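Local coordinates for protein gamma-glutamyltranspeptidase (Streptomyces lincolnensis, PDB 6J3A) that probably transfers or hydrolyses gamma-glutamyl groups as an N-terminal nucleophile enzyme, at residues A[25-33]-A[125-133]; A[57-65]-A[109-118]. All coordinates share one frame; numbering follows the deposited sequence.

The centre of contact 2 sits deep in the chain, about 12 Å from the chain's centre, and that of contact 1 on the same side but farther out, about 23 Å from it; the two contact centres are about 17 Å apart. Along the sequence the order is 25-33, 57-65, 109-118, 125-133, so the strand-helix pair of contact 2 falls wholly between the two halves of contact 1. Helix 111-122 and helix 127-140 are consecutive, and Leu127 CD2 packs on Met116 CE at 3.9 Å where they meet. Helix 36-50 touches side chains of both contacts. The two contacts are thus joined through helices 111-122, 127-140 and 36-50, contact 1 lying where the second subunit is also touched.

Contact 1: A[25-33]-A[125-133]; sequences SAMAVLEDG and KPLADVLKY
Val29 meets the ring of Tyr133 with CG2, which lies 3.5 Å from CE2 and approaches obliquely. Its other branch, CG1, set anti to the backbone N (chi1 170°), points away from the ring, 3.9 Å from Lys125 CD, and also touches Val130 CG2. Ala28 fills the far end of the ring, its CB 3.6 Å from the phenolic OH of Tyr133; the small methyl lets the tyrosine lie close to the helix. Over one ring face stands the carbonyl O of Ser25, and over the opposite face CG of Lys132. Ser25 packs on Tyr133 CB, while its OG hydrogen-bonds to Leu21 O.

At the solvent edge Lys125, bent at its last two torsions, carries NZ to the backbone O of Asp32 at 2.9 Å, from above the carbonyl plane. The same NZ forms a longer salt bridge, 3.6 Å, with Asp32 OD2. Gly33, with positive phi, closes the helix in a Schellman motif.

Helical segments 25-31 and 127-133 run roughly antiparallel, at 144°, and Tyr133 also packs on Arg617 of the second subunit. A lysine thus holds the helix C-terminus, where its charge probably complements the carboxylate and the helix dipole.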
loop_
_atom_site.group_PDB
_atom_site.type_symbol
_atom_site.label_atom_id
_atom_site.label_comp_id
_atom_site.label_asym_id
_atom_site.label_seq_id
_atom_site.Cartn_x
_atom_site.Cartn_y
_atom_site.Cartn_z
ATOM N N SER A 25 7.422 9.432 -2.580
ATOM C CA SER A 25 8.409 10.466 -2.888
ATOM C C SER A 25 9.460 10.499 -1.781
ATOM O O SER A 25 10.662 10.564 -2.056
ATOM C CB SER A 25 7.750 11.845 -3.042
ATOM O OG SER A 25 6.889 11.897 -4.167
ATOM N N ALA A 26 8.995 10.436 -0.535
ATOM C CA ALA A 26 9.881 10.325 0.627
ATOM C C ALA A 26 10.711 9.037 0.581
ATOM O O ALA A 26 11.896 9.032 0.902
ATOM C CB ALA A 26 9.063 10.375 1.904
ATOM N N MET A 27 10.078 7.949 0.162
ATOM C CA MET A 27 10.757 6.670 0.022
ATOM C C MET A 27 11.816 6.725 -1.068
ATOM O O MET A 27 12.886 6.140 -0.921
ATOM C CB MET A 27 9.747 5.584 -0.311
ATOM C CG MET A 27 10.325 4.189 -0.317
ATOM S SD MET A 27 10.717 3.678 1.353
ATOM C CE MET A 27 11.817 2.303 1.037
ATOM N N ALA A 28 11.504 7.413 -2.162
ATOM C CA ALA A 28 12.476 7.654 -3.235
ATOM C C ALA A 28 13.777 8.278 -2.707
ATOM O O ALA A 28 14.861 7.937 -3.161
ATOM C CB ALA A 28 11.866 8.532 -4.322
ATOM N N VAL A 29 13.653 9.179 -1.741
ATOM C CA VAL A 29 14.809 9.813 -1.126
ATOM C C VAL A 29 15.638 8.795 -0.346
ATOM O O VAL A 29 16.873 8.826 -0.404
ATOM C CB VAL A 29 14.374 10.997 -0.243
ATOM C CG1 VAL A 29 15.533 11.535 0.597
ATOM C CG2 VAL A 29 13.794 12.096 -1.128
ATOM N N LEU A 30 14.972 7.893 0.369
ATOM C CA LEU A 30 15.683 6.820 1.059
ATOM C C LEU A 30 16.438 5.944 0.067
ATOM O O LEU A 30 17.627 5.696 0.255
ATOM C CB LEU A 30 14.734 5.984 1.908
ATOM C CG LEU A 30 14.025 6.717 3.053
ATOM C CD1 LEU A 30 13.182 5.736 3.857
ATOM C CD2 LEU A 30 15.006 7.430 3.973
ATOM N N GLU A 31 15.765 5.553 -1.013
ATOM C CA GLU A 31 16.374 4.762 -2.091
ATOM C C GLU A 31 17.606 5.419 -2.728
ATOM O O GLU A 31 18.506 4.741 -3.221
ATOM C CB GLU A 31 15.341 4.476 -3.190
ATOM C CG GLU A 31 14.162 3.597 -2.784
ATOM C CD GLU A 31 14.541 2.152 -2.514
ATOM O OE1 GLU A 31 13.630 1.378 -2.137
ATOM O OE2 GLU A 31 15.733 1.778 -2.670
ATOM N N ASP A 32 17.624 6.744 -2.703
ATOM C CA ASP A 32 18.700 7.552 -3.242
ATOM C C ASP A 32 19.783 7.870 -2.174
ATOM O O ASP A 32 20.645 8.729 -2.383
ATOM C CB ASP A 32 18.061 8.831 -3.821
ATOM C CG ASP A 32 18.843 9.429 -4.982
ATOM O OD1 ASP A 32 19.238 8.682 -5.909
ATOM O OD2 ASP A 32 19.026 10.670 -4.980
ATOM N N GLY A 33 19.739 7.169 -1.039
ATOM C CA GLY A 33 20.779 7.253 -0.012
ATOM C C GLY A 33 20.545 8.310 1.049
ATOM O O GLY A 33 21.405 8.536 1.890
ATOM N N LYS A 125 21.063 15.744 2.196
ATOM C CA LYS A 125 20.842 16.108 0.796
ATOM C C LYS A 125 20.630 17.614 0.604
ATOM O O LYS A 125 20.183 18.298 1.533
ATOM C CB LYS A 125 19.638 15.347 0.239
ATOM C CG LYS A 125 19.849 13.841 0.218
ATOM C CD LYS A 125 18.875 13.117 -0.707
ATOM C CE LYS A 125 19.526 12.740 -2.030
ATOM N NZ LYS A 125 20.478 11.600 -1.862
ATOM N N PRO A 126 20.954 18.139 -0.598
ATOM C CA PRO A 126 20.663 19.548 -0.869
ATOM C C PRO A 126 19.177 19.814 -1.087
ATOM O O PRO A 126 18.410 18.899 -1.404
ATOM C CB PRO A 126 21.454 19.851 -2.156
ATOM C CG PRO A 126 22.259 18.629 -2.455
ATOM C CD PRO A 126 21.581 17.491 -1.764
ATOM N N LEU A 127 18.805 21.078 -0.930
ATOM C CA LEU A 127 17.427 21.527 -1.070
ATOM C C LEU A 127 16.846 21.089 -2.399
ATOM O O LEU A 127 15.725 20.592 -2.464
ATOM C CB LEU A 127 17.359 23.062 -0.986
ATOM C CG LEU A 127 16.263 23.717 -0.133
ATOM C CD1 LEU A 127 15.889 25.054 -0.755
ATOM C CD2 LEU A 127 15.019 22.863 0.061
ATOM N N ALA A 128 17.639 21.288 -3.449
ATOM C CA ALA A 128 17.266 20.935 -4.818
ATOM C C ALA A 128 16.811 19.478 -4.960
ATOM O O ALA A 128 15.720 19.217 -5.468
ATOM C CB ALA A 128 18.422 21.224 -5.769
ATOM N N ASP A 129 17.633 18.543 -4.486
ATOM C CA ASP A 129 17.333 17.107 -4.628
ATOM C C ASP A 129 16.099 16.693 -3.825
ATOM O O ASP A 129 15.346 15.804 -4.234
ATOM C CB ASP A 129 18.527 16.237 -4.201
ATOM C CG ASP A 129 19.809 16.512 -5.015
ATOM O OD1 ASP A 129 19.824 17.420 -5.870
ATOM O OD2 ASP A 129 20.821 15.808 -4.789
ATOM N N VAL A 130 15.889 17.345 -2.691
ATOM C CA VAL A 130 14.828 16.945 -1.792
ATOM C C VAL A 130 13.514 17.570 -2.195
ATOM O O VAL A 130 12.464 16.981 -1.955
ATOM C CB VAL A 130 15.224 17.171 -0.312
ATOM C CG1 VAL A 130 14.099 17.732 0.529
ATOM C CG2 VAL A 130 15.689 15.853 0.289
ATOM N N LEU A 131 13.546 18.742 -2.822
ATOM C CA LEU A 131 12.283 19.356 -3.209
ATOM C C LEU A 131 11.902 19.240 -4.709
ATOM O O LEU A 131 10.848 19.734 -5.107
ATOM C CB LEU A 131 12.132 20.758 -2.581
ATOM C CG LEU A 131 12.830 22.026 -3.039
ATOM C CD1 LEU A 131 12.388 22.398 -4.440
ATOM C CD2 LEU A 131 12.461 23.155 -2.092
ATOM N N LYS A 132 12.699 18.531 -5.512
ATOM C CA LYS A 132 12.369 18.299 -6.941
ATOM C C LYS A 132 11.066 17.505 -7.187
ATOM O O LYS A 132 10.441 17.636 -8.232
ATOM C CB LYS A 132 13.532 17.612 -7.669
ATOM C CG LYS A 132 13.713 16.136 -7.339
ATOM C CD LYS A 132 15.064 15.613 -7.806
ATOM C CE LYS A 132 15.198 14.110 -7.580
ATOM N NZ LYS A 132 16.529 13.738 -7.030
ATOM N N TYR A 133 10.679 16.686 -6.222
ATOM C CA TYR A 133 9.467 15.868 -6.327
ATOM C C TYR A 133 8.228 16.739 -6.378
ATOM O O TYR A 133 7.424 16.609 -7.291
ATOM C CB TYR A 133 9.377 14.887 -5.155
ATOM C CG TYR A 133 10.553 13.947 -5.122
ATOM C CD1 TYR A 133 10.633 12.876 -6.009
ATOM C CD2 TYR A 133 11.618 14.162 -4.253
ATOM C CE1 TYR A 133 11.727 12.023 -6.011
ATOM C CE2 TYR A 133 12.715 13.316 -4.245
ATOM C CZ TYR A 133 12.765 12.247 -5.127
ATOM O OH TYR A 133 13.851 11.399 -5.126
#

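Contact 2: A[57-65]-A[109-118]; sequences PAGEVPILL and PGAFDAWMLL
Gly59 O accepts two backbone hydrogen bonds from the turn that starts helix 111-122. Gly110 N, 3.1 Å from Gly59 O, comes nearly along the C=O axis, whereas Ala111 N, 3.1 Å from the same Gly59 O, is tilted 31° from the carbonyl plane. A water beside them donates to Gly59 O and accepts from Phe112 N at 3.0 Å, so polar backbone atoms of the buried loop and the first helical turn are tied together. Glu60, whose CB points away from the helix, has its carboxylate in a salt bridge with Arg459.

Small and rigid residues pack beside these bonds: Ala58 CB lies against Pro109 CG, and Ala111 CB against the Gly59 carbonyl, where a short methyl fits and a longer side chain would probably crowd it. Farther along segment 57-65, Val61 lays CG1 over one face of the Trp115 indole, near the rim, and brings CG2 obliquely to CZ2. CG1, in the crowded position between backbone N and carbonyl carbon (chi1 63°), stands 3.6 Å above the ring plane and also meets Ala114 CB. Ile63 CD1 lies over the same face, making a CH-pi contact 3.9 Å from the centroid of the six-membered ring. An alanine in place of Trp115 would probably leave both Val61 and Ile63 without the flat surface they rest on, opening a gap beneath the strand. Leu65 and Leu118 close the far end, CD1 to CD1 at 4.3 Å.

Strand 61-66, hydrogen-bonded on either side to strands 73-77 and 433-436, here runs at 23° to the helix; such packing of helices on a central sheet is typical of the alpha-beta-beta-alpha fold of N-terminal nucleophile hydrolases.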
loop_
_atom_site.group_PDB
_atom_site.type_symbol
_atom_site.label_atom_id
_atom_site.label_comp_id
_atom_site.label_asym_id
_atom_site.label_seq_id
_atom_site.Cartn_x
_atom_site.Cartn_y
_atom_site.Cartn_z
ATOM N N PRO A 57 2.557 25.613 2.095
ATOM C CA PRO A 57 3.876 26.060 2.555
ATOM C C PRO A 57 3.901 27.162 3.635
ATOM O O PRO A 57 4.840 27.203 4.426
ATOM C CB PRO A 57 4.558 26.547 1.264
ATOM C CG PRO A 57 3.827 25.873 0.162
ATOM C CD PRO A 57 2.408 25.790 0.640
ATOM N N ALA A 58 2.882 28.022 3.673
ATOM C CA ALA A 58 2.784 29.090 4.681
ATOM C C ALA A 58 1.987 28.678 5.928
ATOM O O ALA A 58 1.579 29.526 6.725
ATOM C CB ALA A 58 2.189 30.340 4.062
ATOM N N GLY A 59 1.778 27.375 6.098
ATOM C CA GLY A 59 1.172 26.821 7.302
ATOM C C GLY A 59 2.209 26.522 8.378
ATOM O O GLY A 59 3.190 27.260 8.537
ATOM N N GLU A 60 1.990 25.419 9.094
ATOM C CA GLU A 60 2.733 25.076 10.312
ATOM C C GLU A 60 3.077 23.618 10.345
ATOM O O GLU A 60 2.497 22.835 9.612
ATOM C CB GLU A 60 1.871 25.321 11.549
ATOM C CG GLU A 60 1.354 26.731 11.655
ATOM C CD GLU A 60 -0.067 26.950 11.203
ATOM O OE1 GLU A 60 -0.409 28.136 11.148
ATOM O OE2 GLU A 60 -0.828 25.999 10.913
ATOM N N VAL A 61 3.990 23.260 11.243
ATOM C CA VAL A 61 4.295 21.864 11.528
ATOM C C VAL A 61 5.057 21.725 12.857
ATOM O O VAL A 61 6.061 22.398 13.059
ATOM C CB VAL A 61 5.088 21.195 10.371
ATOM C CG1 VAL A 61 6.453 21.833 10.159
ATOM C CG2 VAL A 61 5.240 19.706 10.621
ATOM N N PRO A 62 4.560 20.876 13.776
ATOM C CA PRO A 62 5.420 20.297 14.821
ATOM C C PRO A 62 6.135 19.055 14.304
ATOM O O PRO A 62 5.496 18.194 13.714
ATOM C CB PRO A 62 4.440 19.895 15.939
ATOM C CG PRO A 62 3.084 20.328 15.499
ATOM C CD PRO A 62 3.135 20.607 14.029
ATOM N N ILE A 63 7.440 18.957 14.534
ATOM C CA ILE A 63 8.193 17.767 14.145
ATOM C C ILE A 63 8.798 17.111 15.383
ATOM O O ILE A 63 9.478 17.770 16.164
ATOM C CB ILE A 63 9.313 18.102 13.144
ATOM C CG1 ILE A 63 8.766 18.931 11.975
ATOM C CG2 ILE A 63 9.962 16.818 12.627
ATOM C CD1 ILE A 63 9.846 19.586 11.138
ATOM N N LEU A 64 8.536 15.815 15.549
ATOM C CA LEU A 64 9.194 14.995 16.560
ATOM C C LEU A 64 10.272 14.169 15.898
ATOM O O LEU A 64 9.976 13.365 15.020
ATOM C CB LEU A 64 8.198 14.048 17.211
ATOM C CG LEU A 64 7.428 14.606 18.398
ATOM C CD1 LEU A 64 6.246 13.706 18.700
ATOM C CD2 LEU A 64 8.331 14.719 19.615
ATOM N N LEU A 65 11.510 14.334 16.340
ATOM C CA LEU A 65 12.616 13.573 15.786
ATOM C C LEU A 65 13.245 12.690 16.868
ATOM O O LEU A 65 13.281 13.053 18.044
ATOM C CB LEU A 65 13.651 14.484 15.116
ATOM C CG LEU A 65 14.162 15.747 15.822
ATOM C CD1 LEU A 65 15.531 16.134 15.265
ATOM C CD2 LEU A 65 13.208 16.931 15.688
ATOM N N PRO A 109 4.043 32.398 9.259
ATOM C CA PRO A 109 4.256 31.045 8.715
ATOM C C PRO A 109 5.484 30.355 9.296
ATOM O O PRO A 109 6.574 30.925 9.264
ATOM C CB PRO A 109 4.423 31.286 7.219
ATOM C CG PRO A 109 3.646 32.532 6.961
ATOM C CD PRO A 109 3.775 33.379 8.195
ATOM N N GLY A 110 5.297 29.157 9.840
ATOM C CA GLY A 110 6.357 28.456 10.573
ATOM C C GLY A 110 6.914 27.186 9.954
ATOM O O GLY A 110 8.035 26.769 10.272
ATOM N N ALA A 111 6.141 26.568 9.068
ATOM C CA ALA A 111 6.519 25.297 8.469
ATOM C C ALA A 111 7.798 25.368 7.644
ATOM O O ALA A 111 8.663 24.513 7.773
ATOM C CB ALA A 111 5.378 24.770 7.616
ATOM N N PHE A 112 7.918 26.377 6.795
ATOM C CA PHE A 112 9.059 26.439 5.903
ATOM C C PHE A 112 10.385 26.438 6.654
ATOM O O PHE A 112 11.256 25.616 6.376
ATOM C CB PHE A 112 9.017 27.647 4.985
ATOM C CG PHE A 112 10.161 27.671 4.014
ATOM C CD1 PHE A 112 10.113 26.923 2.854
ATOM C CD2 PHE A 112 11.310 28.399 4.290
ATOM C CE1 PHE A 112 11.183 26.922 1.969
ATOM C CE2 PHE A 112 12.381 28.408 3.411
ATOM C CZ PHE A 112 12.318 27.661 2.250
ATOM N N ASP A 113 10.531 27.366 7.594
ATOM C CA ASP A 113 11.781 27.476 8.355
ATOM C C ASP A 113 12.088 26.189 9.129
ATOM O O ASP A 113 13.246 25.779 9.221
ATOM C CB ASP A 113 11.758 28.664 9.315
ATOM C CG ASP A 113 13.152 29.053 9.781
ATOM O OD1 ASP A 113 13.945 29.558 8.947
ATOM O OD2 ASP A 113 13.472 28.837 10.976
ATOM N N ALA A 114 11.042 25.562 9.665
ATOM C CA ALA A 114 11.160 24.288 10.359
ATOM C C ALA A 114 11.752 23.189 9.487
ATOM O O ALA A 114 12.670 22.501 9.913
ATOM C CB ALA A 114 9.809 23.855 10.904
ATOM N N TRP A 115 11.236 23.027 8.272
ATOM C CA TRP A 115 11.767 22.019 7.343
ATOM C C TRP A 115 13.190 22.357 6.893
ATOM O O TRP A 115 13.990 21.456 6.617
ATOM C CB TRP A 115 10.857 21.868 6.113
ATOM C CG TRP A 115 9.508 21.276 6.410
ATOM C CD1 TRP A 115 8.285 21.851 6.183
ATOM C CD2 TRP A 115 9.243 19.992 6.985
ATOM N NE1 TRP A 115 7.275 21.001 6.581
ATOM C CE2 TRP A 115 7.838 19.856 7.080
ATOM C CE3 TRP A 115 10.057 18.941 7.425
ATOM C CZ2 TRP A 115 7.233 18.716 7.593
ATOM C CZ3 TRP A 115 9.451 17.802 7.935
ATOM C CH2 TRP A 115 8.050 17.700 8.018
ATOM N N MET A 116 13.495 23.649 6.810
ATOM C CA MET A 116 14.835 24.094 6.459
ATOM C C MET A 116 15.792 23.763 7.582
ATOM O O MET A 116 16.909 23.340 7.328
ATOM C CB MET A 116 14.876 25.603 6.182
ATOM C CG MET A 116 14.274 26.054 4.862
ATOM S SD MET A 116 14.730 25.071 3.423
ATOM C CE MET A 116 13.330 23.956 3.365
ATOM N N LEU A 117 15.353 23.974 8.822
ATOM C CA LEU A 117 16.179 23.641 9.983
ATOM C C LEU A 117 16.464 22.151 10.033
ATOM O O LEU A 117 17.607 21.738 10.239
ATOM C CB LEU A 117 15.522 24.066 11.305
ATOM C CG LEU A 117 16.073 25.298 12.033
ATOM C CD1 LEU A 117 15.447 25.375 13.413
ATOM C CD2 LEU A 117 17.587 25.318 12.187
ATOM N N LEU A 118 15.414 21.356 9.848
ATOM C CA LEU A 118 15.545 19.904 9.822
ATOM C C LEU A 118 16.566 19.460 8.781
ATOM O O LEU A 118 17.509 18.738 9.092
ATOM C CB LEU A 118 14.192 19.245 9.558
ATOM C CG LEU A 118 14.153 17.737 9.847
ATOM C CD1 LEU A 118 14.301 17.410 11.328
ATOM C CD2 LEU A 118 12.856 17.150 9.330
HETATM O O HOH W 1 5.592 28.327 6.575
#